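Long-range contact in alcohol dehydrogenase, zinc-containing (PDB 1VJ0), which binds zinc and is probably an oxidoreductase of the zinc-containing alcohol dehydrogenase family: residues 176-187 with 207-218. Residues are numbered along the deposited sequence; the frame is centred on the assembly and turned at random. Where two conformers were deposited one is given.
Sequences AMCSGATAYHAF and LGLFGVVIARSL
A183 and I214 meet at the centre of two crossing helices, with A183 CB 3.7 Å from I214 CD1. The axes of 176-187 and 207-217 approach to 8.2 Å and cross at -56°. G180, A183 and G211 lie at the crossing, and their small size is consistent with this close approach. A183 fits as a knob among L207, F210, G211 and I214, and apolar side chains carry the core of the contact. I214 is a knob in return, set among G180, A183, Y184 and F187. Its CG1 branch lies beside its own backbone N (chi1 -68°) and carries CD1 to 3.5 Å from Y184 N. The hydroxyl of Y184 hydrogen-bonds S193 of a second subunit. The other branch of I214, CG2, covers one face of the F187 ring in a CH-pi contact, 4.1 Å from the centroid. The far rim of that ring packs on the next residue of the same helix, with F187 CE2 3.6 Å from A215 CB. At the other end F210 is the third knob. Its ring has G180 CA over one face, 26° off the ring normal. F210 CZ continues to A176 CA at 3.5 Å.

L207 CD1 also packs closely, on the backbone of S179 and A183, and reaches S179 O at 3.4 Å. The packing is looser only at the partly exposed edge between T182 and L207, where T182 CG2 stays 4.1 Å from L207 CD1. The metal site is near S179, and C178 binds zinc there together with C55, H77 and E78.

Helix 206-217 follows strand 198-202 and a glycine-rich turn, consistent with the GxGxxG motif of a Rossmann-type nucleotide-binding fold. Y184 and F210 touch helix 329-340, while V212 and A215 pack on strand 222-227 and A186 and F187 on strand 268-273 of the six-stranded parallel sheet.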
loop_
_atom_site.group_PDB
_atom_site.type_symbol
_atom_site.label_atom_id
_atom_site.label_comp_id
_atom_site.label_asym_id
_atom_site.label_seq_id
_atom_site.Cartn_x
_atom_site.Cartn_y
_atom_site.Cartn_z
ATOM N N ALA A 176 -24.382 -4.827 13.503
ATOM C CA ALA A 176 -23.249 -4.690 12.603
ATOM C C ALA A 176 -22.198 -3.733 13.127
ATOM O O ALA A 176 -21.015 -3.824 12.773
ATOM C CB ALA A 176 -23.729 -4.146 11.267
ATOM N N MET A 177 -22.647 -2.807 13.946
ATOM C CA MET A 177 -21.835 -1.680 14.394
ATOM C C MET A 177 -20.650 -2.183 15.184
ATOM O O MET A 177 -19.587 -1.559 15.185
ATOM C CB MET A 177 -22.647 -0.801 15.342
ATOM C CG MET A 177 -23.839 -0.153 14.749
ATOM S SD MET A 177 -23.267 1.142 13.666
ATOM C CE MET A 177 -22.944 0.237 12.107
ATOM N N CYS A 178 -20.856 -3.274 15.900
ATOM C CA CYS A 178 -19.792 -3.781 16.708
ATOM C C CYS A 178 -19.041 -4.892 15.969
ATOM O O CYS A 178 -17.970 -4.605 15.358
ATOM C CB CYS A 178 -20.349 -4.301 18.018
ATOM S SG CYS A 178 -19.032 -4.963 18.981
ATOM N N SER A 179 -19.612 -6.114 15.994
ATOM C CA SER A 179 -18.919 -7.257 15.432
ATOM C C SER A 179 -18.589 -7.024 13.952
ATOM O O SER A 179 -17.514 -7.319 13.507
ATOM C CB SER A 179 -19.795 -8.507 15.599
ATOM O OG SER A 179 -21.118 -8.249 15.120
ATOM N N GLY A 180 -19.502 -6.436 13.205
ATOM C CA GLY A 180 -19.285 -6.212 11.788
ATOM C C GLY A 180 -18.193 -5.238 11.418
ATOM O O GLY A 180 -17.419 -5.500 10.483
ATOM N N ALA A 181 -18.069 -4.140 12.144
ATOM C CA ALA A 181 -16.999 -3.199 11.846
ATOM C C ALA A 181 -15.613 -3.690 12.269
ATOM O O ALA A 181 -14.597 -3.394 11.621
ATOM C CB ALA A 181 -17.321 -1.844 12.430
ATOM N N THR A 182 -15.561 -4.495 13.337
ATOM C CA THR A 182 -14.313 -5.099 13.712
ATOM C C THR A 182 -13.900 -6.133 12.649
ATOM O O THR A 182 -12.741 -6.148 12.209
ATOM C CB THR A 182 -14.433 -5.685 15.134
ATOM O OG1 THR A 182 -14.616 -4.622 16.048
ATOM C CG2 THR A 182 -13.146 -6.368 15.548
ATOM N N ALA A 183 -14.837 -6.971 12.193
ATOM C CA ALA A 183 -14.540 -7.884 11.090
ATOM C C ALA A 183 -14.104 -7.102 9.817
ATOM O O ALA A 183 -13.147 -7.461 9.150
ATOM C CB ALA A 183 -15.767 -8.801 10.795
ATOM N N TYR A 184 -14.799 -6.011 9.494
ATOM C CA TYR A 184 -14.376 -5.188 8.373
ATOM C C TYR A 184 -12.940 -4.705 8.543
ATOM O O TYR A 184 -12.111 -4.822 7.619
ATOM C CB TYR A 184 -15.379 -4.042 8.006
ATOM C CG TYR A 184 -14.829 -3.423 6.766
ATOM C CD1 TYR A 184 -14.985 -4.049 5.552
ATOM C CD2 TYR A 184 -14.010 -2.314 6.835
ATOM C CE1 TYR A 184 -14.356 -3.579 4.421
ATOM C CE2 TYR A 184 -13.386 -1.819 5.695
ATOM C CZ TYR A 184 -13.555 -2.460 4.509
ATOM O OH TYR A 184 -12.899 -1.976 3.406
ATOM N N HIS A 185 -12.620 -4.142 9.697
ATOM C CA HIS A 185 -11.283 -3.675 9.995
ATOM C C HIS A 185 -10.277 -4.791 9.643
ATOM O O HIS A 185 -9.211 -4.578 9.026
ATOM C CB HIS A 185 -11.224 -3.284 11.502
ATOM C CG HIS A 185 -9.905 -2.748 11.967
ATOM N ND1 HIS A 185 -9.720 -2.237 13.241
ATOM C CD2 HIS A 185 -8.736 -2.562 11.320
ATOM C CE1 HIS A 185 -8.469 -1.828 13.368
ATOM N NE2 HIS A 185 -7.850 -1.997 12.207
ATOM N N ALA A 186 -10.603 -6.002 10.049
ATOM C CA ALA A 186 -9.693 -7.114 9.859
ATOM C C ALA A 186 -9.371 -7.403 8.431
ATOM O O ALA A 186 -8.242 -7.761 8.104
ATOM C CB ALA A 186 -10.289 -8.348 10.460
ATOM N N PHE A 187 -10.390 -7.324 7.587
ATOM C CA PHE A 187 -10.261 -7.508 6.142
ATOM C C PHE A 187 -9.615 -6.324 5.463
ATOM O O PHE A 187 -8.808 -6.508 4.525
ATOM C CB PHE A 187 -11.628 -7.824 5.544
ATOM C CG PHE A 187 -12.051 -9.257 5.753
ATOM C CD1 PHE A 187 -12.715 -9.644 6.905
ATOM C CD2 PHE A 187 -11.808 -10.225 4.760
ATOM C CE1 PHE A 187 -13.087 -10.986 7.104
ATOM C CE2 PHE A 187 -12.189 -11.542 4.926
ATOM C CZ PHE A 187 -12.820 -11.934 6.155
ATOM N N LEU A 207 -18.954 -12.135 14.945
ATOM C CA LEU A 207 -17.718 -11.670 14.310
ATOM C C LEU A 207 -17.317 -12.533 13.123
ATOM O O LEU A 207 -17.122 -12.039 11.966
ATOM C CB LEU A 207 -16.599 -11.607 15.346
ATOM C CG LEU A 207 -15.211 -11.126 14.854
ATOM C CD1 LEU A 207 -15.276 -9.697 14.424
ATOM C CD2 LEU A 207 -14.198 -11.266 15.937
ATOM N N GLY A 208 -17.177 -13.842 13.372
ATOM C CA GLY A 208 -16.795 -14.763 12.298
ATOM C C GLY A 208 -17.826 -14.812 11.171
ATOM O O GLY A 208 -17.477 -14.868 9.966
ATOM N N LEU A 209 -19.093 -14.751 11.545
ATOM C CA LEU A 209 -20.183 -14.761 10.552
ATOM C C LEU A 209 -20.273 -13.501 9.672
ATOM O O LEU A 209 -20.445 -13.602 8.442
ATOM C CB LEU A 209 -21.492 -15.068 11.231
ATOM C CG LEU A 209 -21.613 -16.459 11.881
ATOM C CD1 LEU A 209 -22.816 -16.471 12.780
ATOM C CD2 LEU A 209 -21.721 -17.557 10.827
ATOM N N PHE A 210 -20.089 -12.330 10.247
ATOM C CA PHE A 210 -19.911 -11.125 9.427
ATOM C C PHE A 210 -18.700 -11.265 8.512
ATOM O O PHE A 210 -18.769 -10.848 7.363
ATOM C CB PHE A 210 -19.780 -9.845 10.294
ATOM C CG PHE A 210 -21.054 -9.129 10.497
ATOM C CD1 PHE A 210 -21.923 -9.486 11.522
ATOM C CD2 PHE A 210 -21.396 -8.070 9.660
ATOM C CE1 PHE A 210 -23.111 -8.805 11.695
ATOM C CE2 PHE A 210 -22.551 -7.385 9.854
ATOM C CZ PHE A 210 -23.431 -7.765 10.843
ATOM N N GLY A 211 -17.619 -11.871 9.022
ATOM C CA GLY A 211 -16.410 -12.197 8.231
ATOM C C GLY A 211 -16.759 -12.946 6.951
ATOM O O GLY A 211 -16.202 -12.660 5.890
ATOM N N VAL A 212 -17.681 -13.915 7.054
ATOM C CA VAL A 212 -18.128 -14.696 5.880
ATOM C C VAL A 212 -18.711 -13.778 4.802
ATOM O O VAL A 212 -18.284 -13.813 3.632
ATOM C CB VAL A 212 -19.172 -15.797 6.267
ATOM C CG1 VAL A 212 -19.758 -16.484 5.018
ATOM C CG2 VAL A 212 -18.495 -16.870 7.186
ATOM N N VAL A 213 -19.658 -12.933 5.189
ATOM C CA VAL A 213 -20.302 -12.009 4.268
ATOM C C VAL A 213 -19.328 -10.958 3.707
ATOM O O VAL A 213 -19.369 -10.642 2.506
ATOM C CB VAL A 213 -21.530 -11.370 4.955
ATOM C CG1 VAL A 213 -22.148 -10.251 4.131
ATOM C CG2 VAL A 213 -22.553 -12.441 5.278
ATOM N N ILE A 214 -18.405 -10.465 4.537
ATOM C CA ILE A 214 -17.441 -9.480 4.093
ATOM C C ILE A 214 -16.511 -10.162 3.128
ATOM O O ILE A 214 -16.257 -9.605 2.065
ATOM C CB ILE A 214 -16.694 -8.858 5.254
ATOM C CG1 ILE A 214 -17.652 -7.986 6.091
ATOM C CG2 ILE A 214 -15.459 -8.067 4.823
ATOM C CD1 ILE A 214 -17.138 -7.800 7.551
ATOM N N ALA A 215 -16.030 -11.352 3.466
ATOM C CA ALA A 215 -15.117 -12.075 2.549
ATOM C C ALA A 215 -15.751 -12.267 1.184
ATOM O O ALA A 215 -15.137 -12.010 0.158
ATOM C CB ALA A 215 -14.698 -13.436 3.129
ATOM N N ARG A 216 -17.005 -12.718 1.189
ATOM C CA ARG A 216 -17.765 -12.915 -0.050
ATOM C C ARG A 216 -17.906 -11.576 -0.809
ATOM O O ARG A 216 -17.669 -11.512 -1.995
ATOM C CB ARG A 216 -19.151 -13.480 0.253
ATOM C CG ARG A 216 -19.246 -14.973 0.388
ATOM C CD ARG A 216 -19.495 -15.745 -0.966
ATOM N NE ARG A 216 -18.227 -16.035 -1.644
ATOM C CZ ARG A 216 -17.548 -17.177 -1.590
ATOM N NH1 ARG A 216 -17.994 -18.199 -0.882
ATOM N NH2 ARG A 216 -16.401 -17.297 -2.255
ATOM N N SER A 217 -18.258 -10.511 -0.100
ATOM C CA SER A 217 -18.501 -9.224 -0.718
ATOM C C SER A 217 -17.286 -8.567 -1.361
ATOM O O SER A 217 -17.437 -7.855 -2.343
ATOM C CB SER A 217 -19.119 -8.272 0.305
ATOM O OG SER A 217 -20.332 -8.820 0.775
ATOM N N LEU A 218 -16.109 -8.848 -0.819
ATOM C CA LEU A 218 -14.832 -8.321 -1.340
ATOM C C LEU A 218 -14.255 -9.209 -2.450
ATOM O O LEU A 218 -13.266 -8.859 -3.075
ATOM C CB LEU A 218 -13.831 -8.186 -0.206
ATOM C CG LEU A 218 -14.240 -7.205 0.901
ATOM C CD1 LEU A 218 -13.208 -7.132 1.991
ATOM C CD2 LEU A 218 -14.519 -5.821 0.327
#